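Local coordinates for protein LYND (Lyngbya aestuarii, PDB 4V1T) that probably catalyses the ATP-dependent cyclodehydration of cysteines in cyanobactin precursor peptides, turning them into thiazoline rings, at residues B[9-13]-B[93-98]; B[133-139]-B[261-265]; B[558-564]-B[673-678]. All blocks are in the same frame, centred on the assembly; numbering follows the deposited sequence.

Contact 1. Residues B[9-13]-B[93-98]; sequences IQPHF and AAFWSE
His12 and Pro11, carried on a type I turn that runs from Gln10 to Phe13, press against one side of helix 90-98 between Ala93 and Glu98. The tight part lies around Ser97. Its OG lies at the edge of the imidazole, 3.1 Å from His12 CD2, and also sits 3.3 Å from Pro11 CD, so the hydroxyl is wedged between the two side chains of the turn; its one proton has the carbonyls of Ala93 and Ala94 within reach. One face of the imidazole rests on the backbone of Glu98, whose CA makes a CH-pi contact 3.7 Å from the centroid of the His12 ring and 23° off its normal. With CG set between the backbone N and the carbonyl carbon (chi1 68°), His12 turns its ring back over the helix, while its CB stays 3.3 Å from Ala94 O. Beside it, the pyrrolidine of Pro11 rests on the two alanines, CG reaching 3.7 Å from Ala93 CB. The small side chains at both positions are consistent with so close an approach.

The looser side is the polar one. The carboxylate of Glu98 does not meet the imidazole directly; a water sits between them, donating to Glu98 OE2 at 2.9 Å and accepting only a weak bond from His12 ND1 at 3.4 Å. The other oxygen, OE1, is taken by Ser188 and Ser296 of the second subunit, and Pro11 O accepts from Arg246 of that subunit, which makes this seam part of the dimer interface. The contact joins the loop between strands 6-9 and 14-18, in the winged helix-turn-helix region, to helix 90-98, whose Trp96 packs between helix 103-109 and helix 250-275.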
loop_
_atom_site.group_PDB
_atom_site.type_symbol
_atom_site.label_atom_id
_atom_site.label_comp_id
_atom_site.label_asym_id
_atom_site.label_seq_id
_atom_site.Cartn_x
_atom_site.Cartn_y
_atom_site.Cartn_z
ATOM N N ILE B 9 -13.735 22.697 -29.118
ATOM C CA ILE B 9 -13.275 21.503 -28.455
ATOM C C ILE B 9 -12.768 21.970 -27.098
ATOM O O ILE B 9 -12.100 22.998 -26.976
ATOM C CB ILE B 9 -12.164 20.785 -29.227
ATOM C CG1 ILE B 9 -12.653 20.372 -30.620
ATOM C CG2 ILE B 9 -11.705 19.552 -28.469
ATOM C CD1 ILE B 9 -13.853 19.439 -30.634
ATOM N N GLN B 10 -13.110 21.220 -26.070
ATOM C CA GLN B 10 -12.834 21.655 -24.711
ATOM C C GLN B 10 -11.376 22.025 -24.519
ATOM O O GLN B 10 -10.494 21.281 -24.931
ATOM C CB GLN B 10 -13.288 20.604 -23.690
ATOM C CG GLN B 10 -13.099 19.138 -24.059
ATOM C CD GLN B 10 -14.196 18.290 -23.440
ATOM O OE1 GLN B 10 -15.345 18.728 -23.329
ATOM N NE2 GLN B 10 -13.849 17.090 -23.005
ATOM N N PRO B 11 -11.132 23.194 -23.904
ATOM C CA PRO B 11 -9.857 23.908 -24.016
ATOM C C PRO B 11 -8.683 23.305 -23.264
ATOM O O PRO B 11 -7.582 23.846 -23.353
ATOM C CB PRO B 11 -10.189 25.295 -23.467
ATOM C CG PRO B 11 -11.296 25.066 -22.517
ATOM C CD PRO B 11 -12.111 23.955 -23.104
ATOM N N HIS B 12 -8.892 22.204 -22.550
ATOM C CA HIS B 12 -7.782 21.568 -21.850
ATOM C C HIS B 12 -7.012 20.674 -22.820
ATOM O O HIS B 12 -5.922 20.210 -22.514
ATOM C CB HIS B 12 -8.271 20.792 -20.622
ATOM C CG HIS B 12 -9.096 19.584 -20.936
ATOM N ND1 HIS B 12 -8.538 18.355 -21.191
ATOM C CD2 HIS B 12 -10.438 19.406 -21.000
ATOM C CE1 HIS B 12 -9.494 17.473 -21.411
ATOM N NE2 HIS B 12 -10.657 18.086 -21.297
ATOM N N PHE B 13 -7.582 20.458 -24.004
ATOM C CA PHE B 13 -6.919 19.692 -25.048
ATOM C C PHE B 13 -6.062 20.575 -25.947
ATOM O O PHE B 13 -6.488 21.638 -26.381
ATOM C CB PHE B 13 -7.941 18.955 -25.910
ATOM C CG PHE B 13 -8.546 17.753 -25.247
ATOM C CD1 PHE B 13 -7.737 16.802 -24.636
ATOM C CD2 PHE B 13 -9.923 17.570 -25.230
ATOM C CE1 PHE B 13 -8.294 15.700 -24.015
ATOM C CE2 PHE B 13 -10.483 16.470 -24.613
ATOM C CZ PHE B 13 -9.669 15.534 -24.000
ATOM N N ALA B 93 -11.011 28.043 -18.053
ATOM C CA ALA B 93 -11.944 27.165 -18.744
ATOM C C ALA B 93 -11.361 25.774 -18.882
ATOM O O ALA B 93 -12.078 24.777 -18.745
ATOM C CB ALA B 93 -12.303 27.722 -20.114
ATOM N N ALA B 94 -10.063 25.705 -19.152
ATOM C CA ALA B 94 -9.374 24.425 -19.321
ATOM C C ALA B 94 -9.373 23.629 -18.020
ATOM O O ALA B 94 -9.520 22.415 -18.026
ATOM C CB ALA B 94 -7.953 24.653 -19.801
ATOM N N PHE B 95 -9.208 24.317 -16.900
ATOM C CA PHE B 95 -9.215 23.655 -15.609
ATOM C C PHE B 95 -10.542 22.958 -15.369
ATOM O O PHE B 95 -10.590 21.818 -14.912
ATOM C CB PHE B 95 -8.924 24.650 -14.488
ATOM C CG PHE B 95 -8.728 23.998 -13.150
ATOM C CD1 PHE B 95 -7.470 23.568 -12.749
ATOM C CD2 PHE B 95 -9.797 23.790 -12.313
ATOM C CE1 PHE B 95 -7.300 22.962 -11.529
ATOM C CE2 PHE B 95 -9.625 23.167 -11.083
ATOM C CZ PHE B 95 -8.376 22.761 -10.694
ATOM N N TRP B 96 -11.627 23.643 -15.713
ATOM C CA TRP B 96 -12.963 23.130 -15.468
ATOM C C TRP B 96 -13.394 22.100 -16.495
ATOM O O TRP B 96 -14.085 21.140 -16.159
ATOM C CB TRP B 96 -13.955 24.292 -15.387
ATOM C CG TRP B 96 -13.654 25.183 -14.204
ATOM C CD1 TRP B 96 -13.315 26.505 -14.233
ATOM C CD2 TRP B 96 -13.613 24.793 -12.826
ATOM N NE1 TRP B 96 -13.077 26.962 -12.963
ATOM C CE2 TRP B 96 -13.246 25.933 -12.079
ATOM C CE3 TRP B 96 -13.844 23.592 -12.154
ATOM C CZ2 TRP B 96 -13.123 25.912 -10.691
ATOM C CZ3 TRP B 96 -13.717 23.566 -10.778
ATOM C CH2 TRP B 96 -13.359 24.721 -10.058
ATOM N N SER B 97 -12.979 22.278 -17.744
ATOM C CA SER B 97 -13.326 21.313 -18.785
ATOM C C SER B 97 -12.597 20.007 -18.529
ATOM O O SER B 97 -13.100 18.947 -18.862
ATOM C CB SER B 97 -12.995 21.836 -20.191
ATOM O OG SER B 97 -11.637 22.213 -20.323
ATOM N N GLU B 98 -11.414 20.092 -17.930
ATOM C CA GLU B 98 -10.636 18.905 -17.609
ATOM C C GLU B 98 -11.307 18.094 -16.500
ATOM O O GLU B 98 -11.134 16.880 -16.412
ATOM C CB GLU B 98 -9.220 19.290 -17.192
ATOM C CG GLU B 98 -8.234 18.146 -17.294
ATOM C CD GLU B 98 -6.842 18.567 -16.907
ATOM O OE1 GLU B 98 -6.604 18.705 -15.694
ATOM O OE2 GLU B 98 -5.999 18.771 -17.803
HETATM O O HOH W 1 -6.257 16.459 -19.579
#

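Contact 2. Residues B[133-139]-B[261-265]; sequences ALRDIGI and ATEIA
Ile137 sets CG1 between its backbone N and carbonyl carbon (chi1 57°) and then runs on straight through chi2 (172°), which sends CD1 into helix 250-275 between Ala261 and Ala265, 3.5 Å from Ala261 O. Ile139 also reaches Ala265, by another rotation, CG1 opposite its carbonyl carbon, and brings its own CD1 to 3.6 Å from Ala265 CB. Both isoleucines belong to the Schellman motif that ends helix 124-135. Gly138 is its C-prime residue, with phi 95°, and the reversal there leaves Ile137 and Ile139 both facing the second helix.

The side chains that meet are all apolar. Leu134, in the last turn of the first helix, crosses Ile264 at about a right angle and touches with a single branch, CD2, 3.8 Å from Ile264 CG2. Methyl meets methyl where Ala133 CB and Ala261 CB stand 4.1 Å apart. Ala261 and Ala265, one helical turn apart, keep this side of helix 250-275 low, and the longer side chains of the helix end fill the room above them. Thr262 OG1 hydrogen-bonds Ser251 of the second subunit, so helix 250-275 packs on helix 124-135 and on the dimer partner alike. Ile264 also packs on Leu153, just before strand 154-157 of the mixed sheet.

Inside the motif, Leu134 O holds two backbone donors, Ile137 N at 3.1 Å and Ile139 N at 2.9 Å, which come to it from opposite faces of its carbonyl plane.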
loop_
_atom_site.group_PDB
_atom_site.type_symbol
_atom_site.label_atom_id
_atom_site.label_comp_id
_atom_site.label_asym_id
_atom_site.label_seq_id
_atom_site.Cartn_x
_atom_site.Cartn_y
_atom_site.Cartn_z
ATOM N N ALA B 133 -7.392 35.534 -2.410
ATOM C CA ALA B 133 -7.146 34.318 -3.158
ATOM C C ALA B 133 -8.403 33.879 -3.898
ATOM O O ALA B 133 -8.344 33.494 -5.068
ATOM C CB ALA B 133 -6.673 33.224 -2.231
ATOM N N LEU B 134 -9.540 33.935 -3.217
ATOM C CA LEU B 134 -10.808 33.548 -3.821
ATOM C C LEU B 134 -11.211 34.501 -4.946
ATOM O O LEU B 134 -11.714 34.074 -5.994
ATOM C CB LEU B 134 -11.909 33.495 -2.760
ATOM C CG LEU B 134 -11.836 32.290 -1.819
ATOM C CD1 LEU B 134 -12.642 32.518 -0.543
ATOM C CD2 LEU B 134 -12.314 31.049 -2.537
ATOM N N ARG B 135 -10.991 35.789 -4.718
ATOM C CA ARG B 135 -11.351 36.817 -5.685
ATOM C C ARG B 135 -10.567 36.667 -6.987
ATOM O O ARG B 135 -11.069 36.962 -8.058
ATOM C CB ARG B 135 -11.113 38.203 -5.083
ATOM C CG ARG B 135 -11.527 39.363 -5.970
ATOM C CD ARG B 135 -11.363 40.672 -5.217
ATOM N NE ARG B 135 -11.780 41.829 -6.005
ATOM C CZ ARG B 135 -11.883 43.069 -5.528
ATOM N NH1 ARG B 135 -11.599 43.332 -4.259
ATOM N NH2 ARG B 135 -12.272 44.057 -6.323
ATOM N N ASP B 136 -9.335 36.200 -6.885
ATOM C CA ASP B 136 -8.487 36.033 -8.057
ATOM C C ASP B 136 -8.963 34.874 -8.944
ATOM O O ASP B 136 -8.577 34.781 -10.100
ATOM C CB ASP B 136 -7.030 35.819 -7.626
ATOM C CG ASP B 136 -6.412 37.064 -7.017
ATOM O OD1 ASP B 136 -6.962 38.166 -7.220
ATOM O OD2 ASP B 136 -5.367 36.951 -6.341
ATOM N N ILE B 137 -9.805 33.997 -8.405
ATOM C CA ILE B 137 -10.347 32.903 -9.191
ATOM C C ILE B 137 -11.843 33.083 -9.424
ATOM O O ILE B 137 -12.519 32.161 -9.860
ATOM C CB ILE B 137 -10.072 31.532 -8.533
ATOM C CG1 ILE B 137 -10.645 31.468 -7.118
ATOM C CG2 ILE B 137 -8.575 31.271 -8.490
ATOM C CD1 ILE B 137 -10.564 30.095 -6.495
ATOM N N GLY B 138 -12.352 34.274 -9.129
ATOM C CA GLY B 138 -13.716 34.642 -9.487
ATOM C C GLY B 138 -14.774 34.430 -8.421
ATOM O O GLY B 138 -15.958 34.588 -8.689
ATOM N N ILE B 139 -14.355 34.077 -7.212
ATOM C CA ILE B 139 -15.295 33.800 -6.135
ATOM C C ILE B 139 -15.370 34.988 -5.192
ATOM O O ILE B 139 -14.345 35.450 -4.691
ATOM C CB ILE B 139 -14.896 32.529 -5.359
ATOM C CG1 ILE B 139 -14.998 31.315 -6.278
ATOM C CG2 ILE B 139 -15.807 32.315 -4.162
ATOM C CD1 ILE B 139 -14.367 30.059 -5.729
ATOM N N ALA B 261 -8.517 27.724 -1.559
ATOM C CA ALA B 261 -9.294 28.435 -2.572
ATOM C C ALA B 261 -9.704 27.501 -3.725
ATOM O O ALA B 261 -10.854 27.508 -4.165
ATOM C CB ALA B 261 -8.507 29.622 -3.108
ATOM N N THR B 262 -8.757 26.693 -4.187
ATOM C CA THR B 262 -9.003 25.736 -5.256
ATOM C C THR B 262 -10.085 24.732 -4.873
ATOM O O THR B 262 -10.988 24.443 -5.659
ATOM C CB THR B 262 -7.710 24.977 -5.609
ATOM O OG1 THR B 262 -6.725 25.911 -6.055
ATOM C CG2 THR B 262 -7.956 23.949 -6.703
ATOM N N GLU B 263 -9.995 24.194 -3.659
ATOM C CA GLU B 263 -10.948 23.183 -3.211
ATOM C C GLU B 263 -12.319 23.795 -2.922
ATOM O O GLU B 263 -13.355 23.126 -3.043
ATOM C CB GLU B 263 -10.415 22.451 -1.984
ATOM C CG GLU B 263 -9.185 21.605 -2.256
ATOM C CD GLU B 263 -9.425 20.504 -3.276
ATOM O OE1 GLU B 263 -10.530 19.921 -3.290
ATOM O OE2 GLU B 263 -8.501 20.211 -4.060
ATOM N N ILE B 264 -12.321 25.064 -2.546
ATOM C CA ILE B 264 -13.562 25.790 -2.366
ATOM C C ILE B 264 -14.258 25.924 -3.724
ATOM O O ILE B 264 -15.443 25.669 -3.845
ATOM C CB ILE B 264 -13.322 27.172 -1.738
ATOM C CG1 ILE B 264 -13.021 27.015 -0.245
ATOM C CG2 ILE B 264 -14.556 28.067 -1.898
ATOM C CD1 ILE B 264 -12.347 28.226 0.384
ATOM N N ALA B 265 -13.491 26.328 -4.731
ATOM C CA ALA B 265 -14.003 26.475 -6.091
ATOM C C ALA B 265 -14.532 25.150 -6.623
ATOM O O ALA B 265 -15.611 25.091 -7.198
ATOM C CB ALA B 265 -12.923 27.015 -7.008
#

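Contact 3. Residues B[558-564]-B[673-678]; sequences WWYNRLR and PYLLPD
Arg564 NH1 donates to Leu676 O across 2.6 Å, a short bond bent to 134° at the hydrogen, with the oxygen at the edge of the guanidinium but tilted from its plane. The rest of the guanidinium is sandwiched: Pro673 O sits over the centre of one face, 3.2 Å from Arg564 CZ, and Asp678 CB lies over the opposite face, toward its rim, 3.7 Å from Arg564 NH2. Bends at chi2 and chi3 fold the arginine chain back and bring its guanidinium in among the carbonyls of the loop. Without the guanidinium, as with an alanine here, Leu676 O would probably lose this donor and a gap would be likely to open between Pro673 O and Asp678 CB.

Farther back, Tyr674 packs against the helix end and the residues that follow it. Its carbonyl O takes the indole N-H of Trp558, the Trp558 NE1 to Tyr674 O bond being 2.9 Å and lying almost in the indole plane. Its ring, swung over by a chi1 of 54°, points an edge at the face of Trp559 in a T-shaped pair, the centroids of the Trp559 six-membered ring and the Tyr674 ring 5.3 Å apart and the planes at 89°. Over one face of the same ring comes Arg562, whose CG makes a CH-pi contact 3.8 Å from the Tyr674 centroid. Leu675 CD2 fills in beside both indoles, 3.7 Å from Trp558 CZ2. The phenol oxygen is hydrogen-bonded outside the contact, to Asn769 and His672, and Trp559 NE1 to Thr771 O, which brings the C-terminal tail into the same cluster.

The helical side is a Schellman motif: after helix 538-561 of the YcaO domain, Arg562 is the C-prime residue with positive phi, and Leu563 N returns to Trp558 O at 3.0 Å.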
loop_
_atom_site.group_PDB
_atom_site.type_symbol
_atom_site.label_atom_id
_atom_site.label_comp_id
_atom_site.label_asym_id
_atom_site.label_seq_id
_atom_site.Cartn_x
_atom_site.Cartn_y
_atom_site.Cartn_z
ATOM N N TRP B 558 -1.726 -24.532 34.273
ATOM C CA TRP B 558 -0.341 -24.958 34.133
ATOM C C TRP B 558 0.609 -24.092 34.944
ATOM O O TRP B 558 1.432 -24.604 35.711
ATOM C CB TRP B 558 0.061 -24.936 32.658
ATOM C CG TRP B 558 1.542 -24.855 32.415
ATOM C CD1 TRP B 558 2.485 -25.785 32.741
ATOM C CD2 TRP B 558 2.239 -23.783 31.765
ATOM N NE1 TRP B 558 3.735 -25.349 32.348
ATOM C CE2 TRP B 558 3.606 -24.129 31.739
ATOM C CE3 TRP B 558 1.837 -22.569 31.199
ATOM C CZ2 TRP B 558 4.572 -23.297 31.178
ATOM C CZ3 TRP B 558 2.796 -21.746 30.641
ATOM C CH2 TRP B 558 4.149 -22.112 30.635
ATOM N N TRP B 559 0.481 -22.781 34.783
ATOM C CA TRP B 559 1.428 -21.839 35.362
ATOM C C TRP B 559 1.405 -21.797 36.889
ATOM O O TRP B 559 2.449 -21.830 37.539
ATOM C CB TRP B 559 1.155 -20.436 34.820
ATOM C CG TRP B 559 2.101 -19.413 35.339
ATOM C CD1 TRP B 559 1.928 -18.619 36.437
ATOM C CD2 TRP B 559 3.375 -19.071 34.796
ATOM N NE1 TRP B 559 3.013 -17.800 36.605
ATOM C CE2 TRP B 559 3.916 -18.058 35.610
ATOM C CE3 TRP B 559 4.110 -19.517 33.692
ATOM C CZ2 TRP B 559 5.160 -17.493 35.362
ATOM C CZ3 TRP B 559 5.345 -18.955 33.448
ATOM C CH2 TRP B 559 5.860 -17.954 34.280
ATOM N N TYR B 560 0.215 -21.705 37.465
ATOM C CA TYR B 560 0.094 -21.456 38.895
ATOM C C TYR B 560 0.160 -22.734 39.721
ATOM O O TYR B 560 0.543 -22.694 40.891
ATOM C CB TYR B 560 -1.191 -20.675 39.184
ATOM C CG TYR B 560 -1.104 -19.272 38.650
ATOM C CD1 TYR B 560 -0.334 -18.298 39.297
ATOM C CD2 TYR B 560 -1.736 -18.924 37.459
ATOM C CE1 TYR B 560 -0.228 -17.020 38.780
ATOM C CE2 TYR B 560 -1.638 -17.653 36.944
ATOM C CZ TYR B 560 -0.883 -16.706 37.602
ATOM O OH TYR B 560 -0.793 -15.444 37.064
ATOM N N ASN B 561 -0.194 -23.865 39.121
ATOM C CA ASN B 561 0.064 -25.157 39.751
ATOM C C ASN B 561 1.481 -25.632 39.426
ATOM O O ASN B 561 1.938 -26.623 39.970
ATOM C CB ASN B 561 -0.956 -26.201 39.307
ATOM C CG ASN B 561 -2.366 -25.871 39.759
ATOM O OD1 ASN B 561 -2.730 -26.098 40.914
ATOM N ND2 ASN B 561 -3.171 -25.347 38.847
ATOM N N ARG B 562 2.163 -24.909 38.538
ATOM C CA ARG B 562 3.511 -25.251 38.100
ATOM C C ARG B 562 3.583 -26.712 37.677
ATOM O O ARG B 562 4.407 -27.487 38.158
ATOM C CB ARG B 562 4.531 -24.935 39.194
ATOM C CG ARG B 562 4.722 -23.437 39.405
ATOM C CD ARG B 562 5.750 -23.139 40.480
ATOM N NE ARG B 562 5.174 -23.168 41.822
ATOM C CZ ARG B 562 5.821 -22.794 42.922
ATOM N NH1 ARG B 562 7.068 -22.355 42.838
ATOM N NH2 ARG B 562 5.219 -22.839 44.106
ATOM N N LEU B 563 2.697 -27.074 36.763
ATOM C CA LEU B 563 2.580 -28.444 36.307
ATOM C C LEU B 563 3.667 -28.792 35.315
ATOM O O LEU B 563 4.104 -27.941 34.548
ATOM C CB LEU B 563 1.206 -28.670 35.669
ATOM C CG LEU B 563 0.004 -28.418 36.586
ATOM C CD1 LEU B 563 -1.294 -28.451 35.798
ATOM C CD2 LEU B 563 -0.033 -29.435 37.712
ATOM N N ARG B 564 4.106 -30.047 35.340
ATOM C CA ARG B 564 5.023 -30.565 34.335
ATOM C C ARG B 564 4.210 -31.121 33.169
ATOM O O ARG B 564 3.411 -32.030 33.352
ATOM C CB ARG B 564 5.933 -31.648 34.929
ATOM C CG ARG B 564 6.707 -31.222 36.171
ATOM C CD ARG B 564 7.723 -30.113 35.900
ATOM N NE ARG B 564 8.933 -30.620 35.244
ATOM C CZ ARG B 564 9.166 -30.606 33.933
ATOM N NH1 ARG B 564 8.279 -30.103 33.087
ATOM N NH2 ARG B 564 10.303 -31.104 33.457
ATOM N N PRO B 673 11.369 -24.954 36.139
ATOM C CA PRO B 673 11.460 -26.240 35.430
ATOM C C PRO B 673 10.159 -26.669 34.756
ATOM O O PRO B 673 10.180 -27.528 33.869
ATOM C CB PRO B 673 11.843 -27.229 36.540
ATOM C CG PRO B 673 11.373 -26.595 37.792
ATOM C CD PRO B 673 11.495 -25.117 37.598
ATOM N N TYR B 674 9.046 -26.070 35.170
ATOM C CA TYR B 674 7.757 -26.328 34.550
ATOM C C TYR B 674 7.634 -25.687 33.153
ATOM O O TYR B 674 6.583 -25.784 32.512
ATOM C CB TYR B 674 6.623 -25.831 35.453
ATOM C CG TYR B 674 6.749 -24.377 35.878
ATOM C CD1 TYR B 674 7.459 -24.026 37.019
ATOM C CD2 TYR B 674 6.150 -23.362 35.144
ATOM C CE1 TYR B 674 7.581 -22.706 37.405
ATOM C CE2 TYR B 674 6.262 -22.040 35.524
ATOM C CZ TYR B 674 6.978 -21.720 36.651
ATOM O OH TYR B 674 7.089 -20.410 37.026
ATOM N N LEU B 675 8.702 -25.039 32.687
ATOM C CA LEU B 675 8.742 -24.466 31.345
ATOM C C LEU B 675 9.219 -25.471 30.307
ATOM O O LEU B 675 8.830 -25.397 29.142
ATOM C CB LEU B 675 9.653 -23.240 31.308
ATOM C CG LEU B 675 9.152 -21.962 31.984
ATOM C CD1 LEU B 675 10.179 -20.862 31.783
ATOM C CD2 LEU B 675 7.801 -21.516 31.451
ATOM N N LEU B 676 10.072 -26.403 30.718
ATOM C CA LEU B 676 10.590 -27.392 29.788
ATOM C C LEU B 676 9.786 -28.674 29.937
ATOM O O LEU B 676 9.220 -28.937 30.997
ATOM C CB LEU B 676 12.088 -27.617 30.002
ATOM C CG LEU B 676 12.563 -28.118 31.358
ATOM C CD1 LEU B 676 12.518 -29.641 31.414
ATOM C CD2 LEU B 676 13.972 -27.607 31.617
ATOM N N PRO B 677 9.701 -29.469 28.866
ATOM C CA PRO B 677 8.856 -30.657 28.940
ATOM C C PRO B 677 9.437 -31.738 29.837
ATOM O O PRO B 677 10.658 -31.867 29.931
ATOM C CB PRO B 677 8.799 -31.125 27.491
ATOM C CG PRO B 677 10.090 -30.652 26.894
ATOM C CD PRO B 677 10.390 -29.349 27.568
ATOM N N ASP B 678 8.577 -32.503 30.497
ATOM C CA ASP B 678 9.064 -33.628 31.284
ATOM C C ASP B 678 9.187 -34.830 30.364
ATOM O O ASP B 678 8.219 -35.246 29.721
ATOM C CB ASP B 678 8.165 -33.928 32.490
ATOM C CG ASP B 678 6.776 -34.352 32.097
ATOM O OD1 ASP B 678 6.231 -33.776 31.125
ATOM O OD2 ASP B 678 6.237 -35.260 32.769
#

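In the fold
From the N terminus, contact 1 comes first, closing residues 9 to 98 and tying the loop between strands 6-9 and 14-18 to helix 90-98. Contact 2 then joins helix 124-135 to helix 250-275; the loop it closes contains Cys203 and Cys206, two of the four zinc ligands. Contact 3, within the YcaO domain, ties the end of helix 538-561 to the loop before helix 697-710. The three follow in series, none nesting or crossing. Contacts 1 and 2 touch, Trp96 CH2 lying 3.7 Å from Ala265 C, and both border the second subunit. Contact 3 lies across the chain's centre, about 55 Å from contact 2 at the nearest atoms, and no other chain of the assembly touches it.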